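Local coordinates for colicin-D (PDB 5ZNM), which inhibits protein synthesis in E. coli and closely related bacteria, as a plasmid-encoded toxin whose C-terminal domain is a tRNA-cleaving nuclease, at residues G288-K293 with A323-L328; Y299-D304 with F365-K370; G303-S308 with N355-K360. All coordinates share one frame; numbering follows the deposited sequence.

Contact 1: G288-K293 with A323-L328; sequences GRFSRK and AIEEHL
Phe290 and Ile324 form the apolar middle of this contact, and Phe290 can be followed outward. Its CB leaves the backbone toward helix 314-329. CG lies anti to the carbonyl carbon (chi1 -62°), which sends the ring out toward Ile324 and Glu325. CE1 reaches Ile324, at 3.7 Å from its CG2 and 4.1 Å from its CD1. CZ, at the far end, lies 3.6 Å from Ile324 CG2. CE2 turns to the next residue and sits 3.9 Å from Glu325 CG. Ile324 CG2 and the Glu325 carboxylate carbon CD meet the ring at its edge, near its plane. The carboxylate of Glu325 is almost perpendicular to the ring. One face of the ring carries the CG of the preceding Arg289, 3.8 Å above the plane and offset toward the rim.

Arg289 runs on past the ring and bends at chi3 (-57°). Its guanidinium approaches the Glu325 carboxylate from the opposite direction. The two are paired as a salt bridge, but NH1 and OE2 are modelled too close together. Opposite charges are brought together here, but the place of both atoms, and so the geometry of the bridge, is doubtful. Leu328 CD1 meets the same NH1 in an oblique approach, which shares that doubt.

Segment 288-293 leads into helix 292-297, and Ser291 caps that helix by bonding the backbone N of Gln294. Gly288 N is bound by Asn159 of strand 153-160, in the earlier part of the chain. Leu295 of helix 292-297 touches both Phe290 and Ile324. Helix 314-329 in turn lies against strand 355-359, with Ile324 resting on Val357.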
# COMPACT_ATOMS: atom_id res chain seq x y z
N GLY A 288 25.79 3.83 6.63
CA GLY A 288 25.53 3.43 7.99
C GLY A 288 26.78 3.60 8.84
O GLY A 288 26.81 4.46 9.72
N ARG A 289 27.83 2.82 8.56
CA ARG A 289 29.06 3.02 9.31
C ARG A 289 29.63 4.40 9.04
O ARG A 289 30.08 5.09 9.97
CB ARG A 289 30.10 1.96 8.97
CG ARG A 289 31.43 2.28 9.70
CD ARG A 289 32.56 1.33 9.36
NE ARG A 289 32.20 -0.05 9.64
CZ ARG A 289 32.95 -1.10 9.33
NH1 ARG A 289 34.12 -0.93 8.73
NH2 ARG A 289 32.54 -2.32 9.62
N PHE A 290 29.57 4.85 7.80
CA PHE A 290 30.07 6.15 7.40
C PHE A 290 28.95 7.02 6.86
O PHE A 290 27.91 6.54 6.41
CB PHE A 290 31.14 6.02 6.31
CG PHE A 290 32.34 5.25 6.76
CD1 PHE A 290 33.27 5.82 7.62
CD2 PHE A 290 32.54 3.95 6.33
CE1 PHE A 290 34.38 5.12 8.05
CE2 PHE A 290 33.65 3.23 6.75
CZ PHE A 290 34.58 3.82 7.61
N SER A 291 29.18 8.33 6.92
CA SER A 291 28.40 9.29 6.18
C SER A 291 29.37 10.31 5.63
O SER A 291 30.41 10.58 6.23
CB SER A 291 27.34 9.99 7.04
OG SER A 291 27.95 10.83 8.01
N ARG A 292 29.02 10.88 4.48
CA ARG A 292 29.84 11.96 3.95
C ARG A 292 29.93 13.10 4.95
O ARG A 292 30.99 13.74 5.08
CB ARG A 292 29.26 12.44 2.63
CG ARG A 292 30.22 13.30 1.87
CD ARG A 292 29.66 13.82 0.56
NE ARG A 292 30.38 15.01 0.13
CZ ARG A 292 30.95 15.17 -1.05
NH1 ARG A 292 30.88 14.22 -1.97
NH2 ARG A 292 31.60 16.30 -1.31
N LYS A 293 28.83 13.37 5.66
CA LYS A 293 28.82 14.45 6.65
C LYS A 293 29.86 14.21 7.74
O LYS A 293 30.64 15.11 8.07
CB LYS A 293 27.40 14.56 7.23
CG LYS A 293 27.28 15.57 8.36
CD LYS A 293 26.60 16.85 7.90
CE LYS A 293 26.44 17.84 9.05
NZ LYS A 293 27.77 18.33 9.56
N ALA A 323 40.95 4.76 4.19
CA ALA A 323 42.00 4.63 5.20
C ALA A 323 41.44 4.09 6.51
O ALA A 323 42.06 3.24 7.16
CB ALA A 323 42.70 5.97 5.43
N ILE A 324 40.26 4.56 6.91
CA ILE A 324 39.63 4.03 8.11
C ILE A 324 39.32 2.54 7.93
O ILE A 324 39.54 1.74 8.84
CB ILE A 324 38.39 4.86 8.47
CG1 ILE A 324 38.82 6.30 8.78
CG2 ILE A 324 37.59 4.22 9.63
CD1 ILE A 324 37.74 7.33 8.56
N GLU A 325 38.82 2.16 6.75
CA GLU A 325 38.55 0.74 6.51
C GLU A 325 39.83 -0.10 6.53
O GLU A 325 39.82 -1.22 7.05
CB GLU A 325 37.81 0.55 5.18
CG GLU A 325 36.33 0.89 5.27
CD GLU A 325 35.55 -0.15 6.06
OE1 GLU A 325 35.59 -1.35 5.70
OE2 GLU A 325 34.90 0.22 7.06
N GLU A 326 40.93 0.42 5.97
CA GLU A 326 42.20 -0.32 6.01
C GLU A 326 42.68 -0.52 7.44
O GLU A 326 43.20 -1.60 7.79
CB GLU A 326 43.27 0.41 5.19
CG GLU A 326 43.03 0.37 3.66
CD GLU A 326 44.03 1.21 2.85
OE1 GLU A 326 45.06 1.67 3.41
OE2 GLU A 326 43.78 1.43 1.64
N HIS A 327 42.53 0.50 8.29
CA HIS A 327 42.85 0.38 9.71
C HIS A 327 41.99 -0.69 10.37
O HIS A 327 42.51 -1.56 11.09
CB HIS A 327 42.65 1.74 10.40
CG HIS A 327 42.69 1.69 11.89
ND1 HIS A 327 43.86 1.83 12.61
CD2 HIS A 327 41.70 1.55 12.81
CE1 HIS A 327 43.59 1.77 13.90
NE2 HIS A 327 42.29 1.60 14.05
N LEU A 328 40.68 -0.66 10.14
CA LEU A 328 39.81 -1.63 10.79
C LEU A 328 40.00 -3.04 10.26
O LEU A 328 39.68 -3.99 10.97
CB LEU A 328 38.35 -1.23 10.61
CG LEU A 328 37.91 0.05 11.34
CD1 LEU A 328 36.50 0.39 10.90
CD2 LEU A 328 37.99 -0.11 12.87

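Contact 2: Y299-D304 with F365-K370; sequences YKHAGD and FLSGWK. With SO4 (sulfate ion), chain C.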
# COMPACT_ATOMS: atom_id res chain seq x y z
N TYR A 299 37.68 15.15 8.78
CA TYR A 299 38.78 15.10 7.83
C TYR A 299 40.03 15.78 8.37
O TYR A 299 41.13 15.51 7.88
CB TYR A 299 38.35 15.72 6.50
CG TYR A 299 39.38 15.54 5.42
CD1 TYR A 299 39.48 14.33 4.75
CD2 TYR A 299 40.26 16.56 5.08
CE1 TYR A 299 40.43 14.14 3.77
CE2 TYR A 299 41.22 16.38 4.09
CZ TYR A 299 41.29 15.17 3.44
OH TYR A 299 42.22 14.96 2.45
N LYS A 300 39.88 16.65 9.37
CA LYS A 300 41.01 17.26 10.05
C LYS A 300 42.01 16.22 10.56
O LYS A 300 43.19 16.54 10.74
CB LYS A 300 40.51 18.12 11.21
CG LYS A 300 39.71 17.33 12.24
CD LYS A 300 39.21 18.20 13.41
CE LYS A 300 38.23 17.42 14.31
NZ LYS A 300 37.65 18.28 15.39
N HIS A 301 41.56 15.00 10.83
CA HIS A 301 42.43 13.93 11.30
C HIS A 301 43.03 13.08 10.18
O HIS A 301 43.77 12.14 10.48
CB HIS A 301 41.67 13.01 12.25
CG HIS A 301 41.13 13.70 13.47
ND1 HIS A 301 41.95 14.29 14.41
CD2 HIS A 301 39.86 13.90 13.89
CE1 HIS A 301 41.21 14.81 15.37
NE2 HIS A 301 39.94 14.60 15.07
N ALA A 302 42.75 13.38 8.91
CA ALA A 302 43.16 12.46 7.84
C ALA A 302 44.68 12.35 7.72
O ALA A 302 45.20 11.32 7.27
CB ALA A 302 42.55 12.88 6.50
N GLY A 303 45.41 13.40 8.12
CA GLY A 303 46.86 13.32 8.12
C GLY A 303 47.41 12.23 9.03
O GLY A 303 48.43 11.62 8.72
N ASP A 304 46.74 11.96 10.16
CA ASP A 304 47.14 10.85 11.02
C ASP A 304 46.94 9.50 10.35
O ASP A 304 47.50 8.51 10.81
CB ASP A 304 46.35 10.88 12.33
CG ASP A 304 46.84 11.96 13.27
OD1 ASP A 304 47.89 12.53 12.96
OD2 ASP A 304 46.20 12.20 14.32
N PHE A 365 30.88 5.21 12.56
CA PHE A 365 32.19 5.83 12.75
C PHE A 365 32.02 7.20 13.40
O PHE A 365 31.23 8.03 12.94
CB PHE A 365 32.91 5.95 11.41
CG PHE A 365 34.06 6.92 11.43
CD1 PHE A 365 35.28 6.57 12.00
CD2 PHE A 365 33.93 8.17 10.85
CE1 PHE A 365 36.33 7.45 12.03
CE2 PHE A 365 35.01 9.07 10.86
CZ PHE A 365 36.21 8.70 11.45
N LEU A 366 32.77 7.44 14.48
CA LEU A 366 32.75 8.75 15.13
C LEU A 366 33.96 9.59 14.76
O LEU A 366 33.82 10.70 14.24
CB LEU A 366 32.66 8.58 16.65
CG LEU A 366 32.75 9.91 17.40
CD1 LEU A 366 31.56 10.81 17.08
CD2 LEU A 366 32.90 9.68 18.89
N SER A 367 35.16 9.09 15.03
CA SER A 367 36.38 9.86 14.81
C SER A 367 37.57 8.91 14.91
O SER A 367 37.41 7.72 15.23
CB SER A 367 36.52 11.01 15.82
OG SER A 367 37.52 11.90 15.40
N GLY A 368 38.75 9.44 14.65
CA GLY A 368 39.99 8.71 14.87
C GLY A 368 41.17 9.63 14.77
O GLY A 368 41.08 10.74 14.22
N TRP A 369 42.31 9.16 15.29
CA TRP A 369 43.52 9.97 15.35
C TRP A 369 44.67 9.11 15.83
O TRP A 369 44.49 7.93 16.18
CB TRP A 369 43.34 11.20 16.26
CG TRP A 369 43.00 10.93 17.71
CD1 TRP A 369 43.87 10.63 18.73
CD2 TRP A 369 41.69 11.00 18.32
NE1 TRP A 369 43.18 10.50 19.92
CE2 TRP A 369 41.85 10.71 19.69
CE3 TRP A 369 40.41 11.26 17.82
CZ2 TRP A 369 40.77 10.68 20.58
CZ3 TRP A 369 39.33 11.23 18.71
CH2 TRP A 369 39.52 10.94 20.07
N LYS A 370 45.87 9.70 15.81
CA LYS A 370 47.08 9.00 16.24
C LYS A 370 47.36 9.27 17.72
O LYS A 370 47.42 10.43 18.14
CB LYS A 370 48.30 9.42 15.40
CG LYS A 370 49.54 8.54 15.66
CD LYS A 370 50.70 8.85 14.69
CE LYS A 370 50.27 8.71 13.22
NZ LYS A 370 49.74 7.33 12.84
S SO4 C . 36.86 21.50 16.99
O1 SO4 C . 36.51 20.14 17.42
O2 SO4 C . 38.07 21.90 17.69
O3 SO4 C . 37.06 21.52 15.54
O4 SO4 C . 35.80 22.44 17.31
O HOH W 1 49.93 6.83 10.19
O HOH W 2 46.92 12.95 16.98
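Two torsions of Lys370, chi3 (-56°) and chi4 (-58°), curl its chain back toward Asp304. The bends bring NZ to 3.2 Å from Asp304 O, where it donates a hydrogen bond in the carbonyl plane. The ammonium group also bonds Asn355 OD1 and Thr353 O, so several oxygens gather round it. Water 1 spans the same pair, accepting from Lys370 NZ and donating to Asp304 O.

The Asp304 side chain makes a second link. CG stands beside its own backbone N, anti to the carbonyl carbon, and the carboxylate extends over the strand. OD2 takes the backbone N-H of Lys370 at 2.9 Å in a fairly straight bond (161°). The donor comes from well above the carboxylate plane. Water 2 donates to Asp304 OD2 and to Lys370 O, so it bridges the carboxylate to the strand end. Asp304 CG also packs 3.6 Å from Lys370 CB.

One turn earlier, His301 faces Ser367, Gly368 and Trp369. Gly368 O sits over one face of its imidazole, 3.1 Å from His301 CG. That carbonyl oxygen is buried here and has no hydrogen-bond partner in the model. Ser367 OG approaches His301 CD2 obliquely, at 3.4 Å. The His301 and Trp369 side chains run side by side, and their rings meet obliquely, centroids 5.8 Å apart. Lys300 CG packs on the opposite face of the imidazole. Lys300 NZ makes a weak hydrogen bond to a sulfate ion, probably from the crystallisation liquor.

The 3-10 turn at 299-304 belongs to the connection between helices 292-297 and 314-329. It lies along strand 365-370, within this chain an outermost strand of its antiparallel sheet, next to strand 355-359. Ala302 turns away from the strand and packs on Phe320 of helix 314-329.

Contact 3: G303-S308 with N355-K360; sequences GDFGIS and NVVIIK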
# COMPACT_ATOMS: atom_id res chain seq x y z
N GLY A 303 45.41 13.40 8.12
CA GLY A 303 46.86 13.32 8.12
C GLY A 303 47.41 12.23 9.03
O GLY A 303 48.43 11.62 8.72
N ASP A 304 46.74 11.96 10.16
CA ASP A 304 47.14 10.85 11.02
C ASP A 304 46.94 9.50 10.35
O ASP A 304 47.50 8.51 10.81
CB ASP A 304 46.35 10.88 12.33
CG ASP A 304 46.84 11.96 13.27
OD1 ASP A 304 47.89 12.53 12.96
OD2 ASP A 304 46.20 12.20 14.32
N PHE A 305 46.14 9.43 9.29
CA PHE A 305 46.00 8.20 8.53
C PHE A 305 46.76 8.26 7.20
O PHE A 305 46.45 7.50 6.28
CB PHE A 305 44.52 7.86 8.33
CG PHE A 305 43.79 7.55 9.62
CD1 PHE A 305 43.35 8.57 10.46
CD2 PHE A 305 43.54 6.23 9.99
CE1 PHE A 305 42.69 8.29 11.65
CE2 PHE A 305 42.89 5.93 11.18
CZ PHE A 305 42.45 6.96 12.01
N GLY A 306 47.76 9.14 7.10
CA GLY A 306 48.64 9.13 5.95
C GLY A 306 48.14 9.86 4.72
O GLY A 306 48.65 9.62 3.62
N ILE A 307 47.14 10.73 4.87
CA ILE A 307 46.55 11.44 3.74
C ILE A 307 47.04 12.88 3.75
O ILE A 307 46.77 13.62 4.70
CB ILE A 307 45.02 11.38 3.79
CG1 ILE A 307 44.57 9.94 3.57
CG2 ILE A 307 44.42 12.32 2.76
CD1 ILE A 307 43.14 9.69 3.99
N SER A 308 47.76 13.27 2.69
CA SER A 308 48.36 14.61 2.65
C SER A 308 47.42 15.67 2.12
O SER A 308 47.62 16.85 2.42
CB SER A 308 49.63 14.61 1.78
OG SER A 308 49.31 14.39 0.43
N ASN A 355 47.29 4.41 15.67
CA ASN A 355 46.02 5.06 15.40
C ASN A 355 44.89 4.40 16.18
O ASN A 355 44.91 3.19 16.43
CB ASN A 355 45.72 5.04 13.89
CG ASN A 355 46.54 6.07 13.13
OD1 ASN A 355 47.10 6.99 13.73
ND2 ASN A 355 46.61 5.93 11.79
N VAL A 356 43.92 5.21 16.57
CA VAL A 356 42.65 4.72 17.10
C VAL A 356 41.54 5.16 16.16
O VAL A 356 41.62 6.22 15.54
CB VAL A 356 42.36 5.24 18.52
CG1 VAL A 356 43.35 4.63 19.51
CG2 VAL A 356 42.47 6.77 18.54
N VAL A 357 40.49 4.33 16.08
CA VAL A 357 39.24 4.70 15.42
C VAL A 357 38.11 4.38 16.39
O VAL A 357 38.09 3.29 16.98
CB VAL A 357 39.04 3.95 14.09
CG1 VAL A 357 37.58 4.09 13.60
CG2 VAL A 357 40.05 4.46 13.02
N ILE A 358 37.20 5.34 16.59
CA ILE A 358 36.07 5.20 17.52
C ILE A 358 34.81 4.83 16.74
O ILE A 358 34.41 5.56 15.82
CB ILE A 358 35.82 6.49 18.32
CG1 ILE A 358 37.09 6.99 19.00
CG2 ILE A 358 34.63 6.27 19.34
CD1 ILE A 358 36.98 8.46 19.41
N ILE A 359 34.14 3.77 17.17
CA ILE A 359 32.87 3.33 16.61
C ILE A 359 31.81 3.45 17.70
O ILE A 359 31.98 2.88 18.79
CB ILE A 359 32.95 1.88 16.09
CG1 ILE A 359 34.12 1.71 15.11
CG2 ILE A 359 31.64 1.47 15.42
CD1 ILE A 359 33.95 2.52 13.84
N LYS A 360 30.73 4.17 17.41
CA LYS A 360 29.64 4.27 18.38
C LYS A 360 28.93 2.93 18.55
O LYS A 360 29.06 2.01 17.74
CB LYS A 360 28.63 5.32 17.95
CG LYS A 360 29.09 6.76 18.02
CD LYS A 360 28.27 7.57 17.02
CE LYS A 360 27.89 8.93 17.55
NZ LYS A 360 26.58 9.36 16.97
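Asp304 and Asn355 are the closest backbone points, with CA atoms 7.3 Å apart, where a turn fastened by Gly306 N to Gly303 O meets the first residue of strand 355-359.

Asn355 carries the polar link. Its ND2 donates to Asp304 O at 2.9 Å, with a moderately bent N-H...O angle of 147°. The nitrogen lies above the carbonyl plane of Asp304, and the bond also tilts slightly from the amide plane. The other end of the amide is fixed by Lys370, whose NZ donates to Asn355 OD1. Bonds at both ends fix how the amide is turned. They probably offset the closeness of two acceptors, Asp304 O and Asn355 OD1, at 3.3 Å.

The same ND2 lies over one face of the Phe305 ring, 3.6 Å above its plane and offset toward the rim. CD2 is the ring atom nearest to it. The ring and amide planes are inclined at 39°, so this is not a flat stack. The two side chains run past one another antiparallel. Phe305 CZ then reaches Val357 CG2 at 3.6 Å, obliquely to the ring. Val356 O comes to the ring edge near CZ, at 3.7 Å, while the Val356 side chain points away. Asn355 and Val357, two residues apart on the strand, therefore both meet Phe305.

Ala323 of helix 314-329 also touches Phe305, and His327 of that helix packs on Asn355 and Val357. This is an alpha+beta arrangement, in which a helix and a loop pack on one face of an antiparallel sheet. Here it forms part of the core of the C-terminal tRNase domain.

Overall arrangement
Contacts 2 and 3 share Gly303 and Asp304, and their centres are 4 Å apart. Their strands, 355-359 and 365-370, are neighbours in one antiparallel sheet. Ser367 O and Ile358 N probably hydrogen-bond at 2.8 Å. Contact 1 lies about 10 Å from contact 2 and 9 Å from contact 3, centre to centre. A probable hydrogen bond, Arg289 O to Phe365 N at 2.7 Å, joins it to contact 2, and packing of His327 CD2 on Val357 CG2 at 3.4 Å joins it to contact 3. The sulfate meets contact 2 alone, with Lys300 NZ 3.0 Å from its O1. Together they join segment 288-293, the 299-308 connection and helix 314-329 to the two strands.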